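Long-range contacts in putative adhesin (Bacteroides fragilis NCTC 9343, PDB 3PET), which is probably a surface lipoprotein acting in cell adhesion, built as a right-handed beta-helix, though its binding partner is not known: residues G27-I32 with R76-M81; T89-S94 with T108-D113; D113-G118 with K131-S136. One frame throughout, in Å; residues are numbered along the deposited sequence. Where two conformers were deposited one is given.

Contact 1. Residues G27-I32 with R76-M81; sequences GTVGNI and RNFKKM. With ACT (acetate ion), chain D.
V29 lies over one face of the F78 ring, and this apolar pair lies at the centre of the meeting between the loop leading into strand 31-36 and the turn ahead of strand 82-87. V29 CB sits above the ring centre, 3.9 Å from the centroid and only 13° off the ring normal, a CH-pi contact. Pointing CG1 opposite its own backbone N (chi1 -179°) sets that methyl 3.6 Å from F78 CG, and the two side chains cross at about a right angle. Beside them M81, modelled as selenomethionine, brings its CB to 4.0 Å from V29 O.

Polar links are indirect. A water receives the N-H of N31 and donates to M81 O, bridging the two backbones where no direct hydrogen bond does, although its leg to M81 O is unusually short and the bridge correspondingly less certain. An acetate ion, probably from the crystallisation liquor, takes the V29 N-H on its OXT (2.9 Å, 161°), while its other oxygen lies 3.3 Å from F78 CD1.

F78 and M81 also pack on I52 of helix 50-53, and V215 of the second subunit rests against V29. F78 to M81 form a type II beta turn, overlapped at its start by an Asx turn in which N77 OD1 accepts from K79 N. The beta turn thus sets its two end residues, F78 and M81, against the loop that enters strand 31-36 of the right-handed beta-helix.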
# COMPACT_ATOMS: atom_id res chain seq x y z
N GLY A 27 -8.70 12.03 10.84
CA GLY A 27 -8.68 10.61 11.21
C GLY A 27 -10.10 10.06 11.19
O GLY A 27 -10.48 9.24 12.02
N THR A 28 -10.88 10.52 10.24
CA THR A 28 -12.29 10.17 10.11
C THR A 28 -12.52 9.15 9.03
O THR A 28 -11.61 8.78 8.28
CB THR A 28 -13.08 11.46 9.78
OG1 THR A 28 -12.40 12.11 8.71
CG2 THR A 28 -13.19 12.40 10.96
N VAL A 29 -13.79 8.72 8.92
CA VAL A 29 -14.27 7.85 7.87
C VAL A 29 -15.21 8.69 7.01
O VAL A 29 -16.19 9.23 7.52
CB VAL A 29 -14.93 6.54 8.34
CG1 VAL A 29 -15.36 5.70 7.14
CG2 VAL A 29 -13.98 5.73 9.23
N GLY A 30 -14.93 8.80 5.73
CA GLY A 30 -15.76 9.57 4.81
C GLY A 30 -14.92 10.39 3.87
O GLY A 30 -13.76 10.70 4.16
N ASN A 31 -15.53 10.78 2.74
CA ASN A 31 -14.83 11.54 1.71
C ASN A 31 -14.77 12.99 2.07
O ASN A 31 -15.74 13.54 2.63
CB ASN A 31 -15.48 11.34 0.34
CG ASN A 31 -15.36 9.91 -0.14
OD1 ASN A 31 -14.39 9.21 0.12
ND2 ASN A 31 -16.39 9.42 -0.80
N ILE A 32 -13.63 13.61 1.77
CA ILE A 32 -13.41 15.02 2.07
C ILE A 32 -13.29 15.82 0.79
O ILE A 32 -12.53 15.44 -0.11
CB ILE A 32 -12.16 15.21 2.97
CG1 ILE A 32 -12.37 14.51 4.34
CG2 ILE A 32 -11.80 16.72 3.12
CD1 ILE A 32 -11.10 14.37 5.20
N ARG A 76 -22.36 0.05 11.98
CA ARG A 76 -22.80 -0.93 10.98
C ARG A 76 -22.26 -0.53 9.56
O ARG A 76 -21.61 -1.35 8.92
CB ARG A 76 -24.33 -1.09 11.01
N ASN A 77 -22.34 0.78 9.19
CA ASN A 77 -21.78 1.32 7.93
C ASN A 77 -21.63 2.86 7.98
O ASN A 77 -22.40 3.52 8.69
CB ASN A 77 -22.62 0.92 6.71
CG ASN A 77 -23.96 1.63 6.65
OD1 ASN A 77 -24.05 2.82 6.32
ND2 ASN A 77 -25.03 0.92 6.99
N PHE A 78 -20.73 3.43 7.16
CA PHE A 78 -20.48 4.88 7.08
C PHE A 78 -20.93 5.45 5.72
O PHE A 78 -20.31 6.40 5.21
CB PHE A 78 -18.99 5.19 7.32
CG PHE A 78 -18.45 4.84 8.69
CD1 PHE A 78 -18.49 5.76 9.73
CD2 PHE A 78 -17.86 3.60 8.93
CE1 PHE A 78 -17.96 5.44 10.99
CE2 PHE A 78 -17.32 3.30 10.18
CZ PHE A 78 -17.36 4.22 11.20
N LYS A 79 -22.02 4.89 5.16
CA LYS A 79 -22.58 5.33 3.87
C LYS A 79 -23.22 6.73 3.98
O LYS A 79 -23.92 7.01 4.96
CB LYS A 79 -23.64 4.33 3.36
CG LYS A 79 -23.06 3.01 2.87
CD LYS A 79 -24.04 2.25 1.97
CE LYS A 79 -24.72 1.11 2.70
NZ LYS A 79 -25.92 1.57 3.44
N LYS A 80 -22.99 7.57 2.94
CA LYS A 80 -23.54 8.94 2.79
C LYS A 80 -22.68 10.03 3.47
O LYS A 80 -22.94 11.21 3.23
CB LYS A 80 -25.01 9.06 3.26
CG LYS A 80 -25.99 8.29 2.37
CD LYS A 80 -27.30 8.00 3.08
CE LYS A 80 -28.19 7.03 2.32
NZ LYS A 80 -28.91 7.67 1.19
N MSE A 81 -21.63 9.64 4.25
CA MSE A 81 -20.76 10.60 4.97
C MSE A 81 -19.98 11.49 3.99
O MSE A 81 -19.24 10.98 3.14
CB MSE A 81 -19.77 9.87 5.90
CG MSE A 81 -20.43 9.24 7.12
SE MSE A 81 -21.45 10.51 8.23
CE MSE A 81 -20.02 11.64 8.73
C ACT D . -17.20 8.99 10.61
O ACT D . -17.69 8.92 9.48
OXT ACT D . -16.00 9.10 10.74
CH3 ACT D . -18.08 8.90 11.85
O HOH W 1 -18.01 9.10 2.05

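Contact 2. Residues T89-S94 with T108-D113; sequences TLNGIS and TTDNLD
N91 and T109 carry the polar side of a contact between successive parallel strands of the right-handed beta-helix, at the place where each coil turns into its strand. The N-to-C directions of strands 92-94 and 111-113 differ by 1°, with G92 bridged to D113.

Two backbone bonds secure the strand ends. D113 N donates to N91 O, and D113 O in turn receives I93 N at 2.8 Å. Upstream, side chains take over: T109 OG1 gives its proton to L90 O at 2.8 Å, from above that carbonyl's plane. This hydroxyl stands opposite the backbone N of T109 (chi1 -170°), which carries it across to the neighbouring coil. A water bridges further back, accepting from L90 N and donating to T108 O.

The amide of N91 is the main side-chain donor. Its ND2 makes a nearly straight bond to N111 O (2.9 Å, 173°), with the acceptor in the amide plane and the donor in the carbonyl plane. A second, weak bond runs from ND2 to D110 OD1. That carboxylate oxygen is also used at home, accepting N111 N, so it serves two donors.

L112 points into the buried interior and touches the N91 backbone, its CD1 lying 3.8 Å from N91 C.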
# COMPACT_ATOMS: atom_id res chain seq x y z
N THR A 89 -6.85 29.80 2.68
CA THR A 89 -5.54 29.25 2.37
C THR A 89 -5.41 27.81 2.84
O THR A 89 -6.08 27.41 3.79
CB THR A 89 -4.38 30.10 2.98
OG1 THR A 89 -4.41 29.99 4.41
CG2 THR A 89 -4.38 31.56 2.52
N LEU A 90 -4.49 27.04 2.20
CA LEU A 90 -4.18 25.68 2.61
C LEU A 90 -2.72 25.37 2.32
O LEU A 90 -2.28 25.50 1.17
CB LEU A 90 -5.09 24.63 1.96
CG LEU A 90 -5.03 23.22 2.58
CD1 LEU A 90 -5.69 23.19 3.97
CD2 LEU A 90 -5.67 22.21 1.68
N ASN A 91 -1.98 24.95 3.37
CA ASN A 91 -0.56 24.59 3.29
C ASN A 91 -0.29 23.13 3.62
O ASN A 91 0.81 22.65 3.37
CB ASN A 91 0.26 25.47 4.25
CG ASN A 91 0.25 26.91 3.83
OD1 ASN A 91 -0.23 27.76 4.55
ND2 ASN A 91 0.72 27.21 2.61
N GLY A 92 -1.25 22.44 4.23
CA GLY A 92 -1.03 21.05 4.60
C GLY A 92 -2.26 20.21 4.76
O GLY A 92 -3.30 20.68 5.22
N ILE A 93 -2.13 18.94 4.34
CA ILE A 93 -3.15 17.91 4.53
C ILE A 93 -2.45 16.71 5.11
O ILE A 93 -1.54 16.15 4.48
CB ILE A 93 -3.99 17.52 3.27
CG1 ILE A 93 -4.69 18.75 2.63
CG2 ILE A 93 -5.06 16.44 3.66
CD1 ILE A 93 -5.24 18.48 1.22
N SER A 94 -2.87 16.30 6.30
CA SER A 94 -2.43 15.06 6.94
C SER A 94 -3.65 14.16 7.05
O SER A 94 -4.59 14.50 7.77
CB SER A 94 -1.80 15.34 8.29
OG SER A 94 -1.38 14.10 8.83
N THR A 108 -4.37 27.71 -4.83
CA THR A 108 -3.20 28.57 -5.04
C THR A 108 -2.57 28.77 -3.67
O THR A 108 -3.22 29.30 -2.76
CB THR A 108 -3.56 29.89 -5.74
OG1 THR A 108 -4.18 29.59 -6.99
CG2 THR A 108 -2.35 30.78 -5.96
N THR A 109 -1.34 28.31 -3.52
CA THR A 109 -0.63 28.39 -2.24
C THR A 109 0.86 28.54 -2.49
O THR A 109 1.31 28.31 -3.61
CB THR A 109 -0.96 27.11 -1.40
OG1 THR A 109 -0.47 27.27 -0.07
CG2 THR A 109 -0.41 25.80 -2.03
N ASP A 110 1.64 28.89 -1.47
CA ASP A 110 3.08 28.94 -1.62
C ASP A 110 3.65 27.51 -1.47
O ASP A 110 4.24 26.99 -2.40
CB ASP A 110 3.73 29.93 -0.62
CG ASP A 110 3.10 29.99 0.78
OD1 ASP A 110 2.49 28.97 1.21
OD2 ASP A 110 3.23 31.05 1.44
N ASN A 111 3.42 26.87 -0.31
CA ASN A 111 3.90 25.52 -0.01
C ASN A 111 2.75 24.62 0.34
O ASN A 111 1.90 25.01 1.14
CB ASN A 111 4.89 25.53 1.17
CG ASN A 111 5.97 26.57 1.05
OD1 ASN A 111 6.81 26.54 0.15
ND2 ASN A 111 5.95 27.56 1.93
N LEU A 112 2.72 23.42 -0.24
CA LEU A 112 1.71 22.45 0.09
C LEU A 112 2.39 21.17 0.53
O LEU A 112 3.25 20.65 -0.18
CB LEU A 112 0.75 22.19 -1.09
CG LEU A 112 -0.37 21.16 -0.84
CD1 LEU A 112 -1.36 21.62 0.29
CD2 LEU A 112 -1.12 20.85 -2.11
N ASP A 113 2.00 20.68 1.71
CA ASP A 113 2.53 19.43 2.25
C ASP A 113 1.37 18.40 2.34
O ASP A 113 0.38 18.64 3.04
CB ASP A 113 3.19 19.69 3.62
CG ASP A 113 3.95 18.53 4.22
OD1 ASP A 113 4.20 17.54 3.49
OD2 ASP A 113 4.32 18.62 5.41
O HOH W 2 -3.26 28.85 0.13

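Contact 3. Residues D113-G118 with K131-S136; sequences DIESKG and KLNVQS
In-register parallel beta pairing joins strands 113-116 and 131-136 near the middle of the chain, and both strands place one row of side chains in the interior and another on the outer surface. I114 N donates to N133 O and I114 O accepts Q135 N, both at 2.8 Å and close to straight; S116 N then reaches Q135 O at 3.1 Å.

Inside, I114 and V134 lie side by side, and I114 CD1 is in contact with V134 CG2 (3.8 Å) and with L132 CD1 (3.7 Å). S116 OG packs on S136 CB just beyond. Such aligned stacking of like residues, coil on coil, is the hallmark of a beta-helix, whose core here continues to L144 and L153.

On the outer face N133 ND2 bonds to D113 OD1 (3.0 Å, 161°). The oxygen is approached from above the carboxylate plane, although it lies near the plane of the N133 amide. E115 runs alongside Q135, and its bend at chi2 (-79°) brings OE2 to 3.3 Å from Q135 CG, while Q135 OE1 turns to K156 NZ. OE2 of E115 also comes within 2.7 Å of D113 OD1, so one of the two acids probably holds a proton.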
# COMPACT_ATOMS: atom_id res chain seq x y z
N ASP A 113 2.00 20.68 1.71
CA ASP A 113 2.53 19.43 2.25
C ASP A 113 1.37 18.40 2.34
O ASP A 113 0.38 18.64 3.04
CB ASP A 113 3.19 19.69 3.62
CG ASP A 113 3.95 18.53 4.22
OD1 ASP A 113 4.20 17.54 3.49
OD2 ASP A 113 4.32 18.62 5.41
N ILE A 114 1.49 17.29 1.60
CA ILE A 114 0.50 16.22 1.60
C ILE A 114 1.11 15.00 2.25
O ILE A 114 2.15 14.49 1.78
CB ILE A 114 -0.09 15.89 0.20
CG1 ILE A 114 -0.64 17.16 -0.49
CG2 ILE A 114 -1.18 14.80 0.30
CD1 ILE A 114 -0.50 17.12 -1.94
N GLU A 115 0.48 14.53 3.36
CA GLU A 115 0.89 13.35 4.11
C GLU A 115 -0.31 12.40 4.12
O GLU A 115 -1.29 12.65 4.83
CB GLU A 115 1.39 13.68 5.54
CG GLU A 115 2.47 14.76 5.64
CD GLU A 115 3.91 14.36 5.31
OE1 GLU A 115 4.41 13.38 5.91
OE2 GLU A 115 4.55 15.08 4.51
N SER A 116 -0.29 11.36 3.26
CA SER A 116 -1.41 10.40 3.24
C SER A 116 -0.98 9.11 3.92
O SER A 116 -0.01 8.47 3.52
CB SER A 116 -1.91 10.16 1.82
OG SER A 116 -0.86 9.78 0.94
N LYS A 117 -1.67 8.80 5.02
CA LYS A 117 -1.37 7.65 5.87
C LYS A 117 -2.63 6.83 6.13
O LYS A 117 -2.72 6.15 7.15
CB LYS A 117 -0.80 8.15 7.22
CG LYS A 117 0.29 9.23 7.13
CD LYS A 117 0.19 10.33 8.20
CE LYS A 117 0.78 9.93 9.54
NZ LYS A 117 2.27 9.99 9.54
N GLY A 118 -3.63 6.96 5.25
CA GLY A 118 -4.89 6.24 5.41
C GLY A 118 -5.20 5.34 4.25
O GLY A 118 -4.31 4.98 3.46
N LYS A 131 6.30 25.28 -3.78
CA LYS A 131 6.88 24.03 -3.33
C LYS A 131 5.78 23.03 -2.98
O LYS A 131 4.84 23.37 -2.26
CB LYS A 131 7.82 24.24 -2.13
CG LYS A 131 9.02 25.14 -2.43
CD LYS A 131 9.84 25.41 -1.18
CE LYS A 131 10.97 26.37 -1.47
NZ LYS A 131 11.73 26.70 -0.23
N LEU A 132 5.91 21.81 -3.50
CA LEU A 132 5.00 20.72 -3.22
C LEU A 132 5.78 19.58 -2.62
O LEU A 132 6.83 19.19 -3.15
CB LEU A 132 4.25 20.24 -4.48
CG LEU A 132 3.44 18.94 -4.34
CD1 LEU A 132 2.21 19.10 -3.42
CD2 LEU A 132 3.05 18.40 -5.68
N ASN A 133 5.29 19.06 -1.51
CA ASN A 133 5.88 17.92 -0.82
C ASN A 133 4.81 16.87 -0.62
O ASN A 133 3.80 17.16 0.02
CB ASN A 133 6.51 18.33 0.53
CG ASN A 133 7.26 17.18 1.16
OD1 ASN A 133 8.20 16.64 0.60
ND2 ASN A 133 6.83 16.73 2.33
N VAL A 134 5.00 15.67 -1.20
CA VAL A 134 4.06 14.57 -1.08
C VAL A 134 4.77 13.39 -0.43
O VAL A 134 5.80 12.92 -0.93
CB VAL A 134 3.42 14.15 -2.45
CG1 VAL A 134 2.50 12.94 -2.30
CG2 VAL A 134 2.66 15.31 -3.07
N GLN A 135 4.19 12.90 0.67
CA GLN A 135 4.67 11.69 1.35
C GLN A 135 3.50 10.74 1.40
O GLN A 135 2.59 10.94 2.23
CB GLN A 135 5.20 12.02 2.76
CG GLN A 135 6.44 12.92 2.79
CD GLN A 135 7.75 12.17 2.76
OE1 GLN A 135 7.81 10.96 2.95
NE2 GLN A 135 8.83 12.89 2.56
N SER A 136 3.44 9.78 0.46
CA SER A 136 2.32 8.82 0.45
C SER A 136 2.75 7.58 1.19
O SER A 136 3.78 6.99 0.87
CB SER A 136 1.83 8.51 -0.96
OG SER A 136 2.84 7.92 -1.77

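The three contacts follow one another along the chain. Contacts 2 and 3 are successive rungs: they share D113 and strand 111-116, which pairs with strand 92-95 at one edge and strand 131-136 at the other, and their centres are 10 Å apart. Direct links between them include I93 O with E115 N at 2.8 Å and L112 O with N133 N at 2.9 Å, both probable hydrogen bonds. Contact 1 stands apart, its centre 24 Å from that of contact 2 and 21 Å from that of contact 3, with no touch to either. It holds the acetate, and like contact 3 it reaches the second subunit.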